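Local structure of salicylate 5-hydroxylase, large oxygenase component (Ralstonia sp., 7C8Z) at residues A[89-94]-A[105-110]; A[135-140]-A[171-176]; A[68-73]-A[184-189]; A[75-80]-A[95-100]. The protein catalyses, as the oxygenase component of a multicomponent enzyme, the 5-hydroxylation of salicylate to gentisate, using a Rieske [2Fe-2S] cluster and a mononuclear iron. One frame throughout, in Å; residues are numbered along the deposited sequence.

Interaction 1: residues A[89-94]-A[105-110]. With FES (Fe2/s2 (inorganic) cluster), chain I.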
loop_
_atom_site.group_PDB
_atom_site.type_symbol
_atom_site.label_atom_id
_atom_site.label_comp_id
_atom_site.label_asym_id
_atom_site.label_seq_id
_atom_site.Cartn_x
_atom_site.Cartn_y
_atom_site.Cartn_z
ATOM N N GLY A 89 16.067 -13.737 11.255
ATOM C CA GLY A 89 15.896 -13.686 9.821
ATOM C C GLY A 89 14.482 -13.264 9.498
ATOM O O GLY A 89 14.106 -12.111 9.724
ATOM N N GLU A 90 13.675 -14.192 8.989
ATOM C CA GLU A 90 12.257 -13.942 8.767
ATOM C C GLU A 90 11.387 -14.947 9.505
ATOM O O GLU A 90 10.210 -15.106 9.175
ATOM C CB GLU A 90 11.940 -13.961 7.275
ATOM C CG GLU A 90 12.657 -12.872 6.506
ATOM C CD GLU A 90 12.079 -12.667 5.129
ATOM O OE1 GLU A 90 11.099 -13.364 4.794
ATOM O OE2 GLU A 90 12.591 -11.803 4.390
ATOM N N ARG A 91 11.935 -15.610 10.516
ATOM C CA ARG A 91 11.228 -16.651 11.249
ATOM C C ARG A 91 10.881 -16.131 12.636
ATOM O O ARG A 91 11.777 -15.786 13.417
ATOM C CB ARG A 91 12.069 -17.925 11.328
ATOM C CG ARG A 91 12.166 -18.638 9.997
ATOM C CD ARG A 91 13.232 -19.704 10.000
ATOM N NE ARG A 91 12.811 -20.922 10.676
ATOM C CZ ARG A 91 13.574 -22.003 10.780
ATOM N NH1 ARG A 91 14.792 -22.004 10.250
ATOM N NH2 ARG A 91 13.127 -23.077 11.411
ATOM N N SER A 92 9.582 -16.059 12.925
ATOM C CA SER A 92 9.119 -15.605 14.227
ATOM C C SER A 92 9.476 -16.621 15.307
ATOM O O SER A 92 9.257 -17.827 15.141
ATOM C CB SER A 92 7.607 -15.384 14.195
ATOM O OG SER A 92 7.203 -14.471 15.200
ATOM N N VAL A 93 10.023 -16.130 16.421
ATOM C CA VAL A 93 10.350 -16.955 17.573
ATOM C C VAL A 93 9.833 -16.262 18.828
ATOM O O VAL A 93 9.486 -15.082 18.818
ATOM C CB VAL A 93 11.861 -17.245 17.689
ATOM C CG1 VAL A 93 12.314 -18.152 16.556
ATOM C CG2 VAL A 93 12.656 -15.948 17.709
ATOM N N ILE A 94 9.787 -17.025 19.914
ATOM C CA ILE A 94 9.337 -16.552 21.216
ATOM C C ILE A 94 10.440 -16.823 22.227
ATOM O O ILE A 94 10.940 -17.955 22.320
ATOM C CB ILE A 94 8.023 -17.236 21.634
ATOM C CG1 ILE A 94 6.995 -17.142 20.500
ATOM C CG2 ILE A 94 7.484 -16.641 22.935
ATOM C CD1 ILE A 94 5.905 -18.164 20.588
ATOM N N VAL A 105 13.868 -20.428 23.958
ATOM C CA VAL A 105 13.518 -19.776 22.703
ATOM C C VAL A 105 12.965 -20.836 21.764
ATOM O O VAL A 105 13.668 -21.795 21.422
ATOM C CB VAL A 105 14.712 -19.053 22.063
ATOM C CG1 VAL A 105 14.381 -18.664 20.627
ATOM C CG2 VAL A 105 15.074 -17.828 22.879
ATOM N N VAL A 106 11.709 -20.668 21.356
ATOM C CA VAL A 106 11.035 -21.642 20.508
ATOM C C VAL A 106 10.529 -20.944 19.253
ATOM O O VAL A 106 10.329 -19.731 19.222
ATOM C CB VAL A 106 9.877 -22.343 21.240
ATOM C CG1 VAL A 106 10.385 -23.014 22.509
ATOM C CG2 VAL A 106 8.767 -21.340 21.551
ATOM N N GLU A 107 10.311 -21.732 18.207
ATOM C CA GLU A 107 9.799 -21.183 16.963
ATOM C C GLU A 107 8.292 -20.967 17.060
ATOM O O GLU A 107 7.557 -21.833 17.538
ATOM C CB GLU A 107 10.133 -22.107 15.794
ATOM C CG GLU A 107 9.645 -21.590 14.452
ATOM C CD GLU A 107 10.417 -22.164 13.286
ATOM O OE1 GLU A 107 10.361 -21.568 12.191
ATOM O OE2 GLU A 107 11.076 -23.210 13.463
ATOM N N ASN A 108 7.837 -19.800 16.596
ATOM C CA ASN A 108 6.431 -19.411 16.667
ATOM C C ASN A 108 5.632 -20.043 15.535
ATOM O O ASN A 108 4.920 -19.344 14.806
ATOM C CB ASN A 108 6.304 -17.882 16.615
ATOM C CG ASN A 108 4.900 -17.386 16.952
ATOM O OD1 ASN A 108 4.049 -18.142 17.416
ATOM N ND2 ASN A 108 4.658 -16.106 16.711
ATOM N N VAL A 109 5.746 -21.360 15.376
ATOM C CA VAL A 109 5.020 -22.105 14.352
ATOM C C VAL A 109 4.467 -23.370 14.988
ATOM O O VAL A 109 5.200 -24.096 15.666
ATOM C CB VAL A 109 5.918 -22.464 13.152
ATOM C CG1 VAL A 109 5.154 -23.315 12.151
ATOM C CG2 VAL A 109 6.448 -21.208 12.489
ATOM N N CYS A 110 3.185 -23.641 14.766
ATOM C CA CYS A 110 2.585 -24.798 15.401
ATOM C C CYS A 110 2.953 -26.085 14.672
ATOM O O CYS A 110 3.295 -26.091 13.488
ATOM C CB CYS A 110 1.070 -24.680 15.453
ATOM S SG CYS A 110 0.351 -26.222 16.052
HETATM FE FE1 FES I . -4.259 -26.973 14.529
HETATM FE FE2 FES I . -2.192 -25.352 16.132
HETATM S S1 FES I . -3.786 -26.752 16.662
HETATM S S2 FES I . -2.666 -25.558 14.018
#
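The beta hairpin of strands 91-97 and 103-107 is joined here through Ile94 and Val106, an antiparallel hydrogen-bonded pair. Ile94 N gives to Val106 O at 2.8 Å, and Val106 N gives back to Ile94 O at 3.0 Å. Val93 and Glu107 follow as a non-hydrogen-bonded pair, and beyond them Asn108 N still reaches Ser92 O at 2.8 Å. With CG anti to the backbone N (chi1 -169°), Asn108 folds back across the first strand: its CB lies against Ser92, its amide sits beside Ile94 CD1, and ND2 makes a weak bond to Ser92 OG. Asn108 OD1 takes the backbone N-H of Cys118. This hairpin belongs to the Rieske domain, and an inverse gamma turn centred on Asn108 leads off the strand to Cys110, whose SG is modelled 2.7 Å from the iron atom FE2 of the [2Fe-2S] cluster. Arg91, bent at chi3, grips Glu107 side-on. Its NE meets OE1 of Glu107 at 3.0 Å, within the guanidinium plane but from above the carboxylate, while Arg91 NH2 gives to Glu107 OE2, on its syn side, at 2.9 Å. The two planes stand 45° apart. Lys403 and Gln402 of the second subunit bind the same carboxylate, which probably helps keep it ionised.

Interaction 2: residues A[135-140]-A[171-176]. With FES (Fe2/s2 (inorganic) cluster), chain I.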
loop_
_atom_site.group_PDB
_atom_site.type_symbol
_atom_site.label_atom_id
_atom_site.label_comp_id
_atom_site.label_asym_id
_atom_site.label_seq_id
_atom_site.Cartn_x
_atom_site.Cartn_y
_atom_site.Cartn_z
ATOM N N TRP A 135 -3.881 -26.981 20.556
ATOM C CA TRP A 135 -2.724 -27.782 20.945
ATOM C C TRP A 135 -1.951 -27.029 22.019
ATOM O O TRP A 135 -1.731 -25.822 21.895
ATOM C CB TRP A 135 -1.821 -28.078 19.748
ATOM C CG TRP A 135 -2.262 -29.258 18.929
ATOM C CD1 TRP A 135 -3.526 -29.749 18.821
ATOM C CD2 TRP A 135 -1.437 -30.089 18.095
ATOM N NE1 TRP A 135 -3.545 -30.834 17.977
ATOM C CE2 TRP A 135 -2.278 -31.063 17.516
ATOM C CE3 TRP A 135 -0.073 -30.100 17.780
ATOM C CZ2 TRP A 135 -1.801 -32.042 16.644
ATOM C CZ3 TRP A 135 0.399 -31.075 16.912
ATOM C CH2 TRP A 135 -0.463 -32.032 16.354
ATOM N N ASN A 136 -1.561 -27.733 23.080
ATOM C CA ASN A 136 -0.906 -27.124 24.231
ATOM C C ASN A 136 0.549 -27.573 24.309
ATOM O O ASN A 136 0.836 -28.774 24.235
ATOM C CB ASN A 136 -1.649 -27.489 25.520
ATOM C CG ASN A 136 -1.118 -26.750 26.741
ATOM O OD1 ASN A 136 0.031 -26.933 27.151
ATOM N ND2 ASN A 136 -1.959 -25.905 27.328
ATOM N N TYR A 137 1.459 -26.608 24.477
ATOM C CA TYR A 137 2.893 -26.841 24.578
ATOM C C TYR A 137 3.432 -26.248 25.874
ATOM O O TYR A 137 2.992 -25.180 26.312
ATOM C CB TYR A 137 3.661 -26.198 23.413
ATOM C CG TYR A 137 3.171 -26.548 22.030
ATOM C CD1 TYR A 137 2.086 -25.892 21.464
ATOM C CD2 TYR A 137 3.812 -27.523 21.278
ATOM C CE1 TYR A 137 1.649 -26.209 20.191
ATOM C CE2 TYR A 137 3.384 -27.846 20.011
ATOM C CZ TYR A 137 2.305 -27.190 19.468
ATOM O OH TYR A 137 1.890 -27.524 18.198
ATOM N N SER A 138 4.419 -26.928 26.460
ATOM C CA SER A 138 5.172 -26.367 27.573
ATOM C C SER A 138 5.884 -25.078 27.147
ATOM O O SER A 138 6.083 -24.800 25.961
ATOM C CB SER A 138 6.189 -27.377 28.101
ATOM O OG SER A 138 7.230 -27.606 27.168
ATOM N N LEU A 139 6.326 -24.310 28.144
ATOM C CA LEU A 139 7.150 -23.140 27.864
ATOM C C LEU A 139 8.515 -23.502 27.291
ATOM O O LEU A 139 9.281 -22.594 26.938
ATOM C CB LEU A 139 7.319 -22.298 29.132
ATOM C CG LEU A 139 6.065 -21.587 29.645
ATOM C CD1 LEU A 139 6.357 -20.847 30.939
ATOM C CD2 LEU A 139 5.499 -20.635 28.590
ATOM N N LYS A 140 8.837 -24.792 27.194
ATOM C CA LYS A 140 10.043 -25.250 26.521
ATOM C C LYS A 140 9.774 -25.728 25.103
ATOM O O LYS A 140 10.726 -26.064 24.388
ATOM C CB LYS A 140 10.703 -26.381 27.320
ATOM C CG LYS A 140 11.114 -25.991 28.731
ATOM C CD LYS A 140 11.884 -27.113 29.411
ATOM C CE LYS A 140 13.278 -26.657 29.799
ATOM N NZ LYS A 140 13.254 -25.696 30.937
ATOM N N HIS A 171 6.395 -33.989 17.844
ATOM C CA HIS A 171 5.624 -32.897 17.263
ATOM C C HIS A 171 5.503 -31.743 18.248
ATOM O O HIS A 171 4.423 -31.205 18.491
ATOM C CB HIS A 171 4.266 -33.401 16.793
ATOM C CG HIS A 171 4.360 -34.378 15.665
ATOM N ND1 HIS A 171 4.509 -35.733 15.865
ATOM C CD2 HIS A 171 4.366 -34.191 14.324
ATOM C CE1 HIS A 171 4.578 -36.343 14.696
ATOM N NE2 HIS A 171 4.494 -35.431 13.745
ATOM N N GLY A 172 6.629 -31.359 18.842
ATOM C CA GLY A 172 6.699 -30.149 19.628
ATOM C C GLY A 172 7.172 -28.981 18.788
ATOM O O GLY A 172 7.465 -29.107 17.601
ATOM N N LEU A 173 7.220 -27.814 19.422
ATOM C CA LEU A 173 7.722 -26.629 18.740
ATOM C C LEU A 173 9.217 -26.771 18.486
ATOM O O LEU A 173 9.953 -27.316 19.312
ATOM C CB LEU A 173 7.441 -25.377 19.573
ATOM C CG LEU A 173 5.985 -25.171 19.996
ATOM C CD1 LEU A 173 5.842 -24.012 20.975
ATOM C CD2 LEU A 173 5.106 -24.958 18.776
ATOM N N THR A 174 9.660 -26.306 17.320
ATOM C CA THR A 174 11.083 -26.291 17.009
ATOM C C THR A 174 11.840 -25.485 18.058
ATOM O O THR A 174 11.610 -24.280 18.214
ATOM C CB THR A 174 11.313 -25.715 15.610
ATOM O OG1 THR A 174 10.799 -26.625 14.632
ATOM C CG2 THR A 174 12.797 -25.505 15.348
ATOM N N LYS A 175 12.716 -26.156 18.801
ATOM C CA LYS A 175 13.473 -25.508 19.860
ATOM C C LYS A 175 14.797 -24.988 19.322
ATOM O O LYS A 175 15.440 -25.632 18.488
ATOM C CB LYS A 175 13.748 -26.476 21.011
ATOM C CG LYS A 175 12.545 -27.237 21.516
ATOM C CD LYS A 175 12.983 -28.268 22.532
ATOM C CE LYS A 175 11.860 -29.207 22.900
ATOM N NZ LYS A 175 12.261 -30.085 24.036
ATOM N N LEU A 176 15.215 -23.837 19.838
ATOM C CA LEU A 176 16.468 -23.203 19.465
ATOM C C LEU A 176 17.410 -23.229 20.659
ATOM O O LEU A 176 16.972 -23.218 21.812
ATOM C CB LEU A 176 16.247 -21.758 19.010
ATOM C CG LEU A 176 15.649 -21.550 17.620
ATOM C CD1 LEU A 176 14.139 -21.763 17.645
ATOM C CD2 LEU A 176 15.992 -20.157 17.093
HETATM FE FE1 FES I . -4.259 -26.973 14.529
HETATM FE FE2 FES I . -2.192 -25.352 16.132
HETATM S S1 FES I . -3.786 -26.752 16.662
HETATM S S2 FES I . -2.666 -25.558 14.018
#
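Where Lys140 meets Lys175, Ser138 OG is gripped by two backbone N-H groups, those of Lys140 and Asp142, and Lys140 O lies against the side chain of Lys175. The first bond, Lys140 N to Ser138 OG at 3.2 Å, defines an ST turn. Lys175 runs extended past the carbonyl, its CG 3.6 Å from Lys140 O, and its CD and CE follow alongside. The ammonium goes on to Asp142, while that of Lys140 pairs with Asp98.

The main apolar contact is Leu173 on Tyr137. Leu173 CD2 sits over the centre of the tyrosine ring, 3.6 Å from the centroid and close to the ring normal, a CH-pi contact. Leu173 CD1 lies nearer the root of the ring, 3.8 Å from Tyr137 CG. The edge of the same ring meets the loop backbone at His171 O and Gly172 CA. Tyr137 OH is hydrogen-bonded to Ala111 N, next to the cluster ligand Cys110.

Trp135 lays one face over the cluster, its CD1 3.7 Å from S1, and its indole also meets the ring of His112. In this Rieske domain the contact packs strand 135-137, which lines the cluster pocket through Trp135, against the chain entering strand 175-181. Trp135 offers the cluster a nonpolar cover, and such shielding would be expected to influence its redox potential.

Interaction 3: residues A[68-73]-A[184-189]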
loop_
_atom_site.group_PDB
_atom_site.type_symbol
_atom_site.label_atom_id
_atom_site.label_comp_id
_atom_site.label_asym_id
_atom_site.label_seq_id
_atom_site.Cartn_x
_atom_site.Cartn_y
_atom_site.Cartn_z
ATOM N N TRP A 68 24.849 -17.121 16.004
ATOM C CA TRP A 68 23.969 -16.669 17.068
ATOM C C TRP A 68 23.334 -15.364 16.621
ATOM O O TRP A 68 24.035 -14.445 16.188
ATOM C CB TRP A 68 24.730 -16.456 18.375
ATOM C CG TRP A 68 25.323 -17.688 18.967
ATOM C CD1 TRP A 68 26.615 -18.098 18.863
ATOM C CD2 TRP A 68 24.655 -18.661 19.780
ATOM N NE1 TRP A 68 26.795 -19.272 19.554
ATOM C CE2 TRP A 68 25.606 -19.637 20.127
ATOM C CE3 TRP A 68 23.344 -18.800 20.246
ATOM C CZ2 TRP A 68 25.291 -20.738 20.917
ATOM C CZ3 TRP A 68 23.032 -19.893 21.030
ATOM C CH2 TRP A 68 24.002 -20.850 21.357
ATOM N N CYS A 69 22.017 -15.280 16.731
ATOM C CA CYS A 69 21.295 -14.077 16.360
ATOM C C CYS A 69 20.596 -13.527 17.592
ATOM O O CYS A 69 20.138 -14.285 18.455
ATOM C CB CYS A 69 20.282 -14.353 15.249
ATOM S SG CYS A 69 21.046 -14.857 13.689
ATOM N N TYR A 70 20.545 -12.205 17.679
ATOM C CA TYR A 70 20.027 -11.530 18.860
ATOM C C TYR A 70 18.526 -11.761 18.992
ATOM O O TYR A 70 17.782 -11.699 18.008
ATOM C CB TYR A 70 20.330 -10.033 18.760
ATOM C CG TYR A 70 19.766 -9.171 19.863
ATOM C CD1 TYR A 70 20.456 -8.998 21.055
ATOM C CD2 TYR A 70 18.559 -8.501 19.702
ATOM C CE1 TYR A 70 19.952 -8.199 22.059
ATOM C CE2 TYR A 70 18.046 -7.703 20.705
ATOM C CZ TYR A 70 18.750 -7.555 21.881
ATOM O OH TYR A 70 18.261 -6.762 22.891
ATOM N N VAL A 71 18.084 -12.064 20.211
ATOM C CA VAL A 71 16.659 -12.176 20.492
ATOM C C VAL A 71 16.196 -11.280 21.634
ATOM O O VAL A 71 14.980 -11.051 21.759
ATOM C CB VAL A 71 16.243 -13.638 20.763
ATOM C CG1 VAL A 71 16.515 -14.508 19.541
ATOM C CG2 VAL A 71 16.943 -14.186 21.986
ATOM N N GLY A 72 17.077 -10.746 22.474
ATOM C CA GLY A 72 16.589 -9.702 23.364
ATOM C C GLY A 72 17.467 -9.509 24.590
ATOM O O GLY A 72 18.653 -9.815 24.579
ATOM N N LEU A 73 16.845 -8.947 25.625
ATOM C CA LEU A 73 17.479 -8.719 26.912
ATOM C C LEU A 73 16.746 -9.494 27.998
ATOM O O LEU A 73 15.522 -9.659 27.944
ATOM C CB LEU A 73 17.486 -7.231 27.263
ATOM C CG LEU A 73 18.225 -6.338 26.268
ATOM C CD1 LEU A 73 18.364 -4.927 26.823
ATOM C CD2 LEU A 73 19.581 -6.942 25.958
ATOM N N ALA A 184 22.259 -9.946 27.907
ATOM C CA ALA A 184 21.826 -10.069 26.525
ATOM C C ALA A 184 21.570 -11.535 26.201
ATOM O O ALA A 184 22.216 -12.434 26.748
ATOM C CB ALA A 184 22.871 -9.488 25.571
ATOM N N VAL A 185 20.629 -11.771 25.289
ATOM C CA VAL A 185 20.168 -13.112 24.955
ATOM C C VAL A 185 20.212 -13.265 23.443
ATOM O O VAL A 185 19.532 -12.520 22.719
ATOM C CB VAL A 185 18.748 -13.385 25.483
ATOM C CG1 VAL A 185 18.369 -14.834 25.258
ATOM C CG2 VAL A 185 18.648 -13.034 26.960
ATOM N N PHE A 186 21.013 -14.221 22.977
ATOM C CA PHE A 186 21.090 -14.664 21.597
ATOM C C PHE A 186 20.522 -16.072 21.496
ATOM O O PHE A 186 20.419 -16.795 22.491
ATOM C CB PHE A 186 22.542 -14.664 21.092
ATOM C CG PHE A 186 23.123 -13.293 20.904
ATOM C CD1 PHE A 186 23.343 -12.465 21.990
ATOM C CD2 PHE A 186 23.452 -12.836 19.639
ATOM C CE1 PHE A 186 23.868 -11.206 21.818
ATOM C CE2 PHE A 186 23.981 -11.580 19.463
ATOM C CZ PHE A 186 24.189 -10.762 20.552
ATOM N N ALA A 187 20.199 -16.475 20.274
ATOM C CA ALA A 187 19.667 -17.808 20.040
ATOM C C ALA A 187 20.137 -18.284 18.676
ATOM O O ALA A 187 20.683 -17.516 17.878
ATOM C CB ALA A 187 18.136 -17.828 20.137
ATOM N N SER A 188 19.914 -19.568 18.413
ATOM C CA SER A 188 20.337 -20.137 17.144
ATOM C C SER A 188 19.515 -21.377 16.835
ATOM O O SER A 188 19.291 -22.217 17.713
ATOM C CB SER A 188 21.830 -20.488 17.180
ATOM O OG SER A 188 22.230 -21.187 16.015
ATOM N N PHE A 189 19.076 -21.482 15.578
ATOM C CA PHE A 189 18.440 -22.714 15.128
ATOM C C PHE A 189 19.457 -23.840 15.064
ATOM O O PHE A 189 19.166 -24.977 15.454
ATOM C CB PHE A 189 17.793 -22.514 13.755
ATOM C CG PHE A 189 16.524 -21.714 13.785
ATOM C CD1 PHE A 189 15.329 -22.303 14.158
ATOM C CD2 PHE A 189 16.522 -20.378 13.415
ATOM C CE1 PHE A 189 14.159 -21.579 14.174
ATOM C CE2 PHE A 189 15.354 -19.642 13.433
ATOM C CZ PHE A 189 14.169 -20.245 13.815
#
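Tyr70 and Phe186 form a T-shaped pair, the edge of Tyr70 turned to the face of Phe186, with centroids 5.7 Å apart and planes at 84°. Tyr70 CA also lies over a face of Phe186, 4.1 Å from the centroid, and Trp68 O is at that ring's edge. Gly72 N sits above the centre of one face of Tyr70. On Trp68, Ser188 CB makes an off-centre CH-pi contact with the six-membered ring.

Between the backbones runs an antiparallel ladder. Cys69 and Ala187 are a hydrogen-bonded pair, Cys69 N reaching Ala187 O at 2.8 Å. A classic beta bulge follows: Val185 O accepts both Val71 N, at 2.9 Å, and Gly72 N, at 3.0 Å, both lying in the plane of that carbonyl. Val71 spreads its two methyls along the partner strand, CG2 3.6 Å from Val185 CG1 and CG1 3.7 Å from Ala187 CB.

Strand 69-73 is an outer strand of the Rieske sheet within this chain, with 184-188 between it and 175-181. Val71 packs on strand 82-88 and Ala187 on strand 103-107. Trp68 meets Phe196 and Phe199 of helix 196-211, and Tyr70 reaches Thr341 and His343 on strand 338-346 of the catalytic domain.

Interaction 4: residues A[75-80]-A[95-100]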
loop_
_atom_site.group_PDB
_atom_site.type_symbol
_atom_site.label_atom_id
_atom_site.label_comp_id
_atom_site.label_asym_id
_atom_site.label_seq_id
_atom_site.Cartn_x
_atom_site.Cartn_y
_atom_site.Cartn_z
ATOM N N ALA A 75 16.144 -8.509 30.970
ATOM C CA ALA A 75 15.237 -7.608 31.670
ATOM C C ALA A 75 13.868 -7.522 31.010
ATOM O O ALA A 75 12.901 -7.131 31.673
ATOM C CB ALA A 75 15.853 -6.212 31.767
ATOM N N GLU A 76 13.756 -7.865 29.724
ATOM C CA GLU A 76 12.442 -7.876 29.091
ATOM C C GLU A 76 11.567 -9.014 29.599
ATOM O O GLU A 76 10.351 -8.981 29.392
ATOM C CB GLU A 76 12.569 -7.980 27.568
ATOM C CG GLU A 76 13.713 -7.187 26.968
ATOM C CD GLU A 76 13.621 -7.080 25.459
ATOM O OE1 GLU A 76 12.816 -6.275 24.956
ATOM O OE2 GLU A 76 14.346 -7.821 24.770
ATOM N N ILE A 77 12.146 -10.010 30.265
ATOM C CA ILE A 77 11.371 -11.154 30.738
ATOM C C ILE A 77 11.828 -11.539 32.142
ATOM O O ILE A 77 12.416 -12.615 32.332
ATOM C CB ILE A 77 11.482 -12.334 29.758
ATOM C CG1 ILE A 77 12.924 -12.515 29.278
ATOM C CG2 ILE A 77 10.577 -12.113 28.559
ATOM C CD1 ILE A 77 13.234 -13.926 28.825
ATOM N N PRO A 78 11.569 -10.705 33.155
ATOM C CA PRO A 78 12.159 -10.973 34.478
ATOM C C PRO A 78 11.534 -12.149 35.205
ATOM O O PRO A 78 12.248 -12.888 35.893
ATOM C CB PRO A 78 11.921 -9.658 35.231
ATOM C CG PRO A 78 10.710 -9.076 34.588
ATOM C CD PRO A 78 10.795 -9.452 33.136
ATOM N N ASN A 79 10.228 -12.338 35.092
ATOM C CA ASN A 79 9.524 -13.329 35.888
ATOM C C ASN A 79 9.194 -14.564 35.062
ATOM O O ASN A 79 9.148 -14.507 33.829
ATOM C CB ASN A 79 8.237 -12.720 36.448
ATOM C CG ASN A 79 8.484 -11.416 37.179
ATOM O OD1 ASN A 79 9.477 -11.272 37.894
ATOM N ND2 ASN A 79 7.593 -10.448 36.984
ATOM N N PRO A 80 8.953 -15.703 35.709
ATOM C CA PRO A 80 8.558 -16.901 34.960
ATOM C C PRO A 80 7.237 -16.689 34.232
ATOM O O PRO A 80 6.300 -16.083 34.760
ATOM C CB PRO A 80 8.440 -17.978 36.043
ATOM C CG PRO A 80 9.268 -17.481 37.169
ATOM C CD PRO A 80 9.154 -15.990 37.140
ATOM N N MET A 95 10.820 -15.785 22.975
ATOM C CA MET A 95 11.798 -15.877 24.053
ATOM C C MET A 95 11.037 -15.770 25.368
ATOM O O MET A 95 10.443 -14.727 25.659
ATOM C CB MET A 95 12.845 -14.771 23.932
ATOM C CG MET A 95 13.661 -14.550 25.196
ATOM S SD MET A 95 14.713 -13.085 25.131
ATOM C CE MET A 95 13.569 -11.817 25.669
ATOM N N VAL A 96 11.027 -16.846 26.148
ATOM C CA VAL A 96 10.243 -16.895 27.376
ATOM C C VAL A 96 11.133 -17.305 28.541
ATOM O O VAL A 96 12.013 -18.163 28.402
ATOM C CB VAL A 96 9.042 -17.857 27.243
ATOM C CG1 VAL A 96 9.515 -19.277 26.953
ATOM C CG2 VAL A 96 8.174 -17.805 28.495
ATOM N N ARG A 97 10.883 -16.714 29.705
ATOM C CA ARG A 97 11.590 -17.126 30.906
ATOM C C ARG A 97 10.931 -18.372 31.477
ATOM O O ARG A 97 9.725 -18.382 31.741
ATOM C CB ARG A 97 11.599 -16.019 31.956
ATOM C CG ARG A 97 12.255 -16.475 33.254
ATOM C CD ARG A 97 12.914 -15.338 34.002
ATOM N NE ARG A 97 13.676 -14.457 33.124
ATOM C CZ ARG A 97 14.935 -14.665 32.755
ATOM N NH1 ARG A 97 15.589 -15.737 33.184
ATOM N NH2 ARG A 97 15.541 -13.797 31.957
ATOM N N ASP A 98 11.728 -19.416 31.676
ATOM C CA ASP A 98 11.236 -20.693 32.166
ATOM C C ASP A 98 10.930 -20.600 33.657
ATOM O O ASP A 98 11.548 -19.806 34.372
ATOM C CB ASP A 98 12.273 -21.786 31.925
ATOM C CG ASP A 98 11.670 -23.172 31.935
ATOM O OD1 ASP A 98 11.200 -23.615 30.867
ATOM O OD2 ASP A 98 11.655 -23.817 33.007
ATOM N N PRO A 99 9.968 -21.399 34.152
ATOM C CA PRO A 99 9.696 -21.424 35.597
ATOM C C PRO A 99 10.918 -21.699 36.467
ATOM O O PRO A 99 10.933 -21.317 37.640
ATOM C CB PRO A 99 8.661 -22.546 35.730
ATOM C CG PRO A 99 7.924 -22.514 34.440
ATOM C CD PRO A 99 8.923 -22.108 33.386
ATOM N N ASP A 100 11.948 -22.349 35.918
ATOM C CA ASP A 100 13.150 -22.610 36.701
ATOM C C ASP A 100 14.081 -21.408 36.782
ATOM O O ASP A 100 14.951 -21.375 37.659
ATOM C CB ASP A 100 13.915 -23.808 36.129
ATOM C CG ASP A 100 14.265 -23.643 34.657
ATOM O OD1 ASP A 100 14.603 -22.521 34.224
ATOM O OD2 ASP A 100 14.207 -24.655 33.927
#
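Arg97 starts out with CG anti to its own nitrogen (chi1 176°) and then bends at chi3 (-44°), which swings the guanidinium round to the carbonyl of Ile77. Ile77 in turn places CG1 between its backbone N and carbonyl carbon (chi1 43°), aiming CD1 at strand 91-97. The carbonyl lies at the guanidinium edge, and Arg97 NE gives it a hydrogen bond; the modelled 2.4 Å from NE to Ile77 O is too short to be trusted at this resolution. The aliphatic part of the arginine runs alongside the carbonyls of Pro78 and Asn79, with Arg97 CB 3.4 Å from Asn79 O. Its NH2 forms a salt bridge with Glu74.

Next to the arginine, Ile77 meets Met95. Ile77 CD1 touches Met95 CG at 3.7 Å, and the thioether, bent at its last torsion, curls CE back to 3.7 Å from Ile77 CG1. Ile103 on the next strand of the hairpin packs against both residues. The contact thus lays the loop between strands 69-73 and 82-88 along the end of strand 91-97 in the Rieske domain, away from the cluster.

At the exposed end, Pro80 CB rests 3.7 Å from Pro99 CA, and Pro80 CA lies the same distance from Arg97 O. Past the strand, Asp98 OD2 accepts Asp100 N at 3.3 Å, an Asx turn that opens the hairpin loop. The other oxygen of Asp98, OD1, is held by Asn104 ND2 and Lys140 NZ.

From the N terminus, 68-73 comes first and waits until 184-189 to close interaction 3, the widest loop, which takes in all the others. Within it, interaction 4 opens at 75-80 and closes at 95-100, but interaction 1 has already opened at 89-94 and closes only at 105-110. These two cross, sharing strand 91-97. Interaction 2 follows in series, from 135-140 to 171-176. Glu107 N meets Thr174 O to bond interactions 1 and 2, and Lys140 reaches Asp98 to tie interactions 2 and 4. Met95 packs beside Val71 and Val185, joining interactions 3 and 4. Together they link the cluster end of the Rieske domain to the sheet edge beside the catalytic domain.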